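Local coordinates for protein giardin subunit alpha-1 (Giardia intestinalis, PDB 4EVF) that binds calcium and, in a calcium-dependent way, phospholipids such as phosphatidylserine, as an annexin involved in parasite attachment to the intestinal mucosa and in cytoskeletal remodelling, at residues A8-Q13 with A24-E29; R229-L234 with D257-A262. All blocks are in the same frame, centred on the assembly; numbering follows the deposited sequence.

Contact 1: A8-Q13 with A24-E29; sequences ANELKQ and AFIASE
Ile26 is the residue of 24-29 that reaches across to helix 4-16, where it meets Leu11 and Glu10 in an apolar contact between the first two helices of the predicted annexin repeat 1 (2-71), part of the all-helical annexin fold. Two residues earlier on helix 20-28, Ala24 points away from 8-13, and its small methyl suits a buried place against Ile287 and Leu67. The Phe25 side chain touches Thr290. Ile26 uses both of its branches: CG1 stands anti to the carbonyl carbon (chi1 -65°) and carries CD1 outward, while CG2 lies anti to the backbone N. Leu11 CD2 fits against both, 3.8 Å from Ile26 CD1 and 3.8 Å from Ile26 CG2, and the two branched side chains lie alongside each other, pointing opposite ways. At the margin Glu10 offers its CB to Ile26 CD1 at 4.0 Å, an aliphatic part that suits this partly exposed edge. Ser28 turns its hydroxyl back to its own helix, and OG donates to Phe25 O at 2.6 Å, which satisfies a buried polar group. Around this pair, Leu11 also leans on Ile38 of helix 32-46 and on Phe71, Ala27 packs on Leu70 of helix 62-70, and helix 284-292 covers Ala24 and Ser28.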
loop_
_atom_site.group_PDB
_atom_site.type_symbol
_atom_site.label_atom_id
_atom_site.label_comp_id
_atom_site.label_asym_id
_atom_site.label_seq_id
_atom_site.Cartn_x
_atom_site.Cartn_y
_atom_site.Cartn_z
ATOM N N ALA A 8 -15.439 20.011 8.942
ATOM C CA ALA A 8 -14.240 20.801 9.199
ATOM C C ALA A 8 -14.281 21.353 10.622
ATOM O O ALA A 8 -13.247 21.445 11.290
ATOM C CB ALA A 8 -14.091 21.925 8.175
ATOM N N ASN A 9 -15.475 21.715 11.088
ATOM C CA ASN A 9 -15.630 22.183 12.470
ATOM C C ASN A 9 -15.368 21.075 13.492
ATOM O O ASN A 9 -14.697 21.303 14.507
ATOM C CB ASN A 9 -17.008 22.810 12.716
ATOM C CG ASN A 9 -17.134 23.395 14.124
ATOM O OD1 ASN A 9 -17.711 22.777 15.022
ATOM N ND2 ASN A 9 -16.563 24.580 14.324
ATOM N N GLU A 10 -15.906 19.884 13.238
ATOM C CA GLU A 10 -15.599 18.729 14.089
ATOM C C GLU A 10 -14.096 18.582 14.238
ATOM O O GLU A 10 -13.563 18.444 15.347
ATOM C CB GLU A 10 -16.144 17.439 13.485
ATOM C CG GLU A 10 -17.655 17.337 13.429
ATOM C CD GLU A 10 -18.107 15.998 12.882
ATOM O OE1 GLU A 10 -17.861 14.960 13.548
ATOM O OE2 GLU A 10 -18.689 15.979 11.775
ATOM N N LEU A 11 -13.408 18.600 13.105
ATOM C CA LEU A 11 -11.956 18.482 13.104
ATOM C C LEU A 11 -11.266 19.590 13.894
ATOM O O LEU A 11 -10.307 19.334 14.619
ATOM C CB LEU A 11 -11.419 18.418 11.671
ATOM C CG LEU A 11 -11.586 17.034 11.044
ATOM C CD1 LEU A 11 -11.489 17.095 9.516
ATOM C CD2 LEU A 11 -10.563 16.063 11.634
ATOM N N LYS A 12 -11.757 20.818 13.756
ATOM C CA LYS A 12 -11.204 21.960 14.480
ATOM C C LYS A 12 -11.212 21.718 15.989
ATOM O O LYS A 12 -10.232 21.984 16.694
ATOM C CB LYS A 12 -12.022 23.216 14.165
ATOM C CG LYS A 12 -11.509 24.477 14.835
ATOM C CD LYS A 12 -10.220 24.955 14.186
ATOM C CE LYS A 12 -9.659 26.191 14.878
ATOM N NZ LYS A 12 -8.296 26.519 14.357
ATOM N N GLN A 13 -12.333 21.216 16.481
ATOM C CA GLN A 13 -12.501 21.011 17.906
ATOM C C GLN A 13 -11.713 19.803 18.414
ATOM O O GLN A 13 -11.302 19.771 19.578
ATOM C CB GLN A 13 -13.984 20.899 18.247
ATOM C CG GLN A 13 -14.680 22.241 18.256
ATOM C CD GLN A 13 -16.164 22.135 18.009
ATOM O OE1 GLN A 13 -16.666 21.082 17.612
ATOM N NE2 GLN A 13 -16.882 23.232 18.238
ATOM N N ALA A 24 -8.446 10.611 14.182
ATOM C CA ALA A 24 -8.408 9.344 13.474
ATOM C C ALA A 24 -9.818 8.871 13.153
ATOM O O ALA A 24 -10.076 8.376 12.056
ATOM C CB ALA A 24 -7.645 8.278 14.300
ATOM N N PHE A 25 -10.739 9.041 14.093
ATOM C CA PHE A 25 -12.094 8.552 13.871
ATOM C C PHE A 25 -12.785 9.302 12.732
ATOM O O PHE A 25 -13.455 8.693 11.888
ATOM C CB PHE A 25 -12.956 8.632 15.133
ATOM C CG PHE A 25 -14.384 8.232 14.889
ATOM C CD1 PHE A 25 -14.707 6.911 14.637
ATOM C CD2 PHE A 25 -15.397 9.181 14.870
ATOM C CE1 PHE A 25 -16.015 6.537 14.385
ATOM C CE2 PHE A 25 -16.705 8.815 14.625
ATOM C CZ PHE A 25 -17.016 7.492 14.380
ATOM N N ILE A 26 -12.638 10.622 12.732
ATOM C CA ILE A 26 -13.209 11.445 11.669
ATOM C C ILE A 26 -12.571 11.087 10.336
ATOM O O ILE A 26 -13.256 10.942 9.327
ATOM C CB ILE A 26 -13.022 12.947 11.938
ATOM C CG1 ILE A 26 -13.814 13.366 13.182
ATOM C CG2 ILE A 26 -13.471 13.749 10.731
ATOM C CD1 ILE A 26 -13.334 14.651 13.814
ATOM N N ALA A 27 -11.250 10.936 10.324
ATOM C CA ALA A 27 -10.573 10.581 9.088
ATOM C C ALA A 27 -11.085 9.239 8.572
ATOM O O ALA A 27 -11.209 9.043 7.365
ATOM C CB ALA A 27 -9.067 10.549 9.288
ATOM N N SER A 28 -11.403 8.331 9.498
ATOM C CA SER A 28 -11.774 6.956 9.158
ATOM C C SER A 28 -13.154 6.883 8.506
ATOM O O SER A 28 -13.496 5.905 7.845
ATOM C CB SER A 28 -11.772 6.091 10.419
ATOM O OG SER A 28 -12.979 6.237 11.152
ATOM N N GLU A 29 -13.945 7.929 8.715
ATOM C CA GLU A 29 -15.319 7.977 8.239
ATOM C C GLU A 29 -15.430 8.295 6.748
ATOM O O GLU A 29 -16.494 8.125 6.154
ATOM C CB GLU A 29 -16.080 9.044 9.027
ATOM C CG GLU A 29 -16.327 8.692 10.469
ATOM C CD GLU A 29 -17.354 7.597 10.592
ATOM O OE1 GLU A 29 -16.973 6.409 10.529
ATOM O OE2 GLU A 29 -18.551 7.926 10.723
#

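Contact 2: R229-L234 with D257-A262; sequences RLAAYL and DKCLGA
Within the fourth annexin repeat, predicted at 226-293, helix 227-240 is met by the loop that leads from helix 245-255 into helix 262-265. The touching residues are small, and Ala231 is the hub on the helix side. Its CB points at the loop and lies 3.7 Å from Cys259 CB and 3.8 Å from Cys259 SG. The rotation of the cysteine, with SG anti to its carbonyl carbon (chi1 -62°), leaves both of its side-chain atoms against that methyl. On Ala231 the second neighbour is Ala262, its CB 4.1 Å from Ala231 CB. One residue on, Ala232 CB rests 3.8 Å from Ala262 O, a van der Waals contact of methyl and carbonyl. Small side chains let the backbones come close, with Ala232 CA and Ala262 CA 4.8 Å apart. A type I beta turn from Cys259 to Ala262, closed by the bond from Ala262 N to Cys259 O at 2.8 Å, brings Cys259 of the loop and Ala262, the first residue of helix 262-265, to helix 227-240, while Leu260 within the turn points away and packs on Arg293. Trp292 of helix 284-292 touches both Cys259 and Ala262, and on helix 227-240 Leu230 packs on helix 211-225. The arrangement is a small-residue contact between a helix and a type I turn linking two further helices of the predicted fourth repeat, in the all-helical annexin fold.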
loop_
_atom_site.group_PDB
_atom_site.type_symbol
_atom_site.label_atom_id
_atom_site.label_comp_id
_atom_site.label_asym_id
_atom_site.label_seq_id
_atom_site.Cartn_x
_atom_site.Cartn_y
_atom_site.Cartn_z
ATOM N N ARG A 229 -6.107 -7.717 0.064
ATOM C CA ARG A 229 -5.392 -8.929 0.451
ATOM C C ARG A 229 -3.894 -8.676 0.612
ATOM O O ARG A 229 -3.252 -9.285 1.458
ATOM C CB ARG A 229 -5.665 -10.065 -0.539
ATOM C CG ARG A 229 -7.123 -10.500 -0.549
ATOM C CD ARG A 229 -7.386 -11.628 -1.514
ATOM N NE ARG A 229 -6.928 -12.914 -0.988
ATOM C CZ ARG A 229 -7.286 -14.092 -1.490
ATOM N NH1 ARG A 229 -8.115 -14.146 -2.526
ATOM N NH2 ARG A 229 -6.822 -15.216 -0.954
ATOM N N LEU A 230 -3.333 -7.793 -0.208
ATOM C CA LEU A 230 -1.957 -7.370 0.009
ATOM C C LEU A 230 -1.881 -6.536 1.292
ATOM O O LEU A 230 -0.953 -6.697 2.096
ATOM C CB LEU A 230 -1.402 -6.587 -1.193
ATOM C CG LEU A 230 0.046 -6.117 -1.022
ATOM C CD1 LEU A 230 0.989 -7.315 -0.753
ATOM C CD2 LEU A 230 0.543 -5.312 -2.208
ATOM N N ALA A 231 -2.857 -5.639 1.476
ATOM C CA ALA A 231 -2.958 -4.865 2.712
ATOM C C ALA A 231 -2.956 -5.767 3.957
ATOM O O ALA A 231 -2.225 -5.512 4.913
ATOM C CB ALA A 231 -4.210 -3.994 2.694
ATOM N N ALA A 232 -3.787 -6.803 3.949
ATOM C CA ALA A 232 -3.846 -7.743 5.075
ATOM C C ALA A 232 -2.453 -8.296 5.399
ATOM O O ALA A 232 -2.023 -8.301 6.555
ATOM C CB ALA A 232 -4.779 -8.874 4.764
ATOM N N TYR A 233 -1.774 -8.774 4.360
ATOM C CA TYR A 233 -0.428 -9.332 4.472
ATOM C C TYR A 233 0.615 -8.333 4.991
ATOM O O TYR A 233 1.441 -8.647 5.855
ATOM C CB TYR A 233 0.011 -9.873 3.108
ATOM C CG TYR A 233 1.462 -10.321 3.077
ATOM C CD1 TYR A 233 1.889 -11.401 3.848
ATOM C CD2 TYR A 233 2.398 -9.675 2.279
ATOM C CE1 TYR A 233 3.204 -11.820 3.830
ATOM C CE2 TYR A 233 3.733 -10.093 2.256
ATOM C CZ TYR A 233 4.123 -11.167 3.039
ATOM O OH TYR A 233 5.439 -11.603 3.038
ATOM N N LEU A 234 0.605 -7.132 4.431
ATOM C CA LEU A 234 1.542 -6.120 4.865
ATOM C C LEU A 234 1.191 -5.626 6.273
ATOM O O LEU A 234 2.073 -5.304 7.052
ATOM C CB LEU A 234 1.587 -4.968 3.847
ATOM C CG LEU A 234 2.232 -5.196 2.464
ATOM C CD1 LEU A 234 2.118 -4.008 1.497
ATOM C CD2 LEU A 234 3.673 -5.684 2.560
ATOM N N ASP A 257 -8.567 3.855 2.971
ATOM C CA ASP A 257 -9.919 3.901 2.402
ATOM C C ASP A 257 -10.167 2.831 1.327
ATOM O O ASP A 257 -11.287 2.331 1.194
ATOM C CB ASP A 257 -10.254 5.309 1.863
ATOM C CG ASP A 257 -9.581 5.617 0.527
ATOM O OD1 ASP A 257 -8.436 5.169 0.305
ATOM O OD2 ASP A 257 -10.204 6.316 -0.308
ATOM N N LYS A 258 -9.132 2.487 0.560
ATOM C CA LYS A 258 -9.287 1.554 -0.558
ATOM C C LYS A 258 -9.141 0.086 -0.128
ATOM O O LYS A 258 -9.456 -0.822 -0.896
ATOM C CB LYS A 258 -8.268 1.850 -1.671
ATOM C CG LYS A 258 -8.219 3.290 -2.163
ATOM C CD LYS A 258 -7.439 3.388 -3.477
ATOM C CE LYS A 258 -7.334 4.843 -3.987
ATOM N NZ LYS A 258 -8.501 5.680 -3.620
ATOM N N CYS A 259 -8.664 -0.143 1.090
ATOM C CA CYS A 259 -8.304 -1.494 1.518
ATOM C C CYS A 259 -9.087 -1.956 2.730
ATOM O O CYS A 259 -8.658 -2.873 3.425
ATOM C CB CYS A 259 -6.814 -1.563 1.873
ATOM S SG CYS A 259 -5.658 -1.212 0.520
ATOM N N LEU A 260 -10.224 -1.335 3.004
ATOM C CA LEU A 260 -10.913 -1.635 4.258
ATOM C C LEU A 260 -11.389 -3.090 4.390
ATOM O O LEU A 260 -11.759 -3.526 5.480
ATOM C CB LEU A 260 -12.040 -0.635 4.527
ATOM C CG LEU A 260 -11.547 0.742 4.980
ATOM C CD1 LEU A 260 -12.685 1.749 5.003
ATOM C CD2 LEU A 260 -10.854 0.669 6.353
ATOM N N GLY A 261 -11.372 -3.838 3.288
ATOM C CA GLY A 261 -11.678 -5.260 3.325
ATOM C C GLY A 261 -10.541 -6.079 3.927
ATOM O O GLY A 261 -10.628 -7.299 4.066
ATOM N N ALA A 262 -9.470 -5.393 4.302
ATOM C CA ALA A 262 -8.303 -6.053 4.869
ATOM C C ALA A 262 -8.674 -6.879 6.103
ATOM O O ALA A 262 -8.184 -7.998 6.281
ATOM C CB ALA A 262 -7.236 -5.027 5.189
#

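Overall arrangement
Contact 1 closes before contact 2 opens, so the two follow one another along the chain. The first belongs to the predicted annexin repeat 1 and the second to the predicted repeat 4. Their centres are about 23 Å apart, yet their nearest atoms come within about 5 Å without touching. Contact 1 lies farther out, about 23 Å from the centre of the chain, against about 8 Å for contact 2. Helix 284-292 is common to both: it touches helix 20-28 in contact 1 and, through Trp292, Cys259 and Ala262 of contact 2. Asp257 OD2 also accepts a hydrogen bond from Ala32 N, so the first and last repeats of this single chain are joined directly.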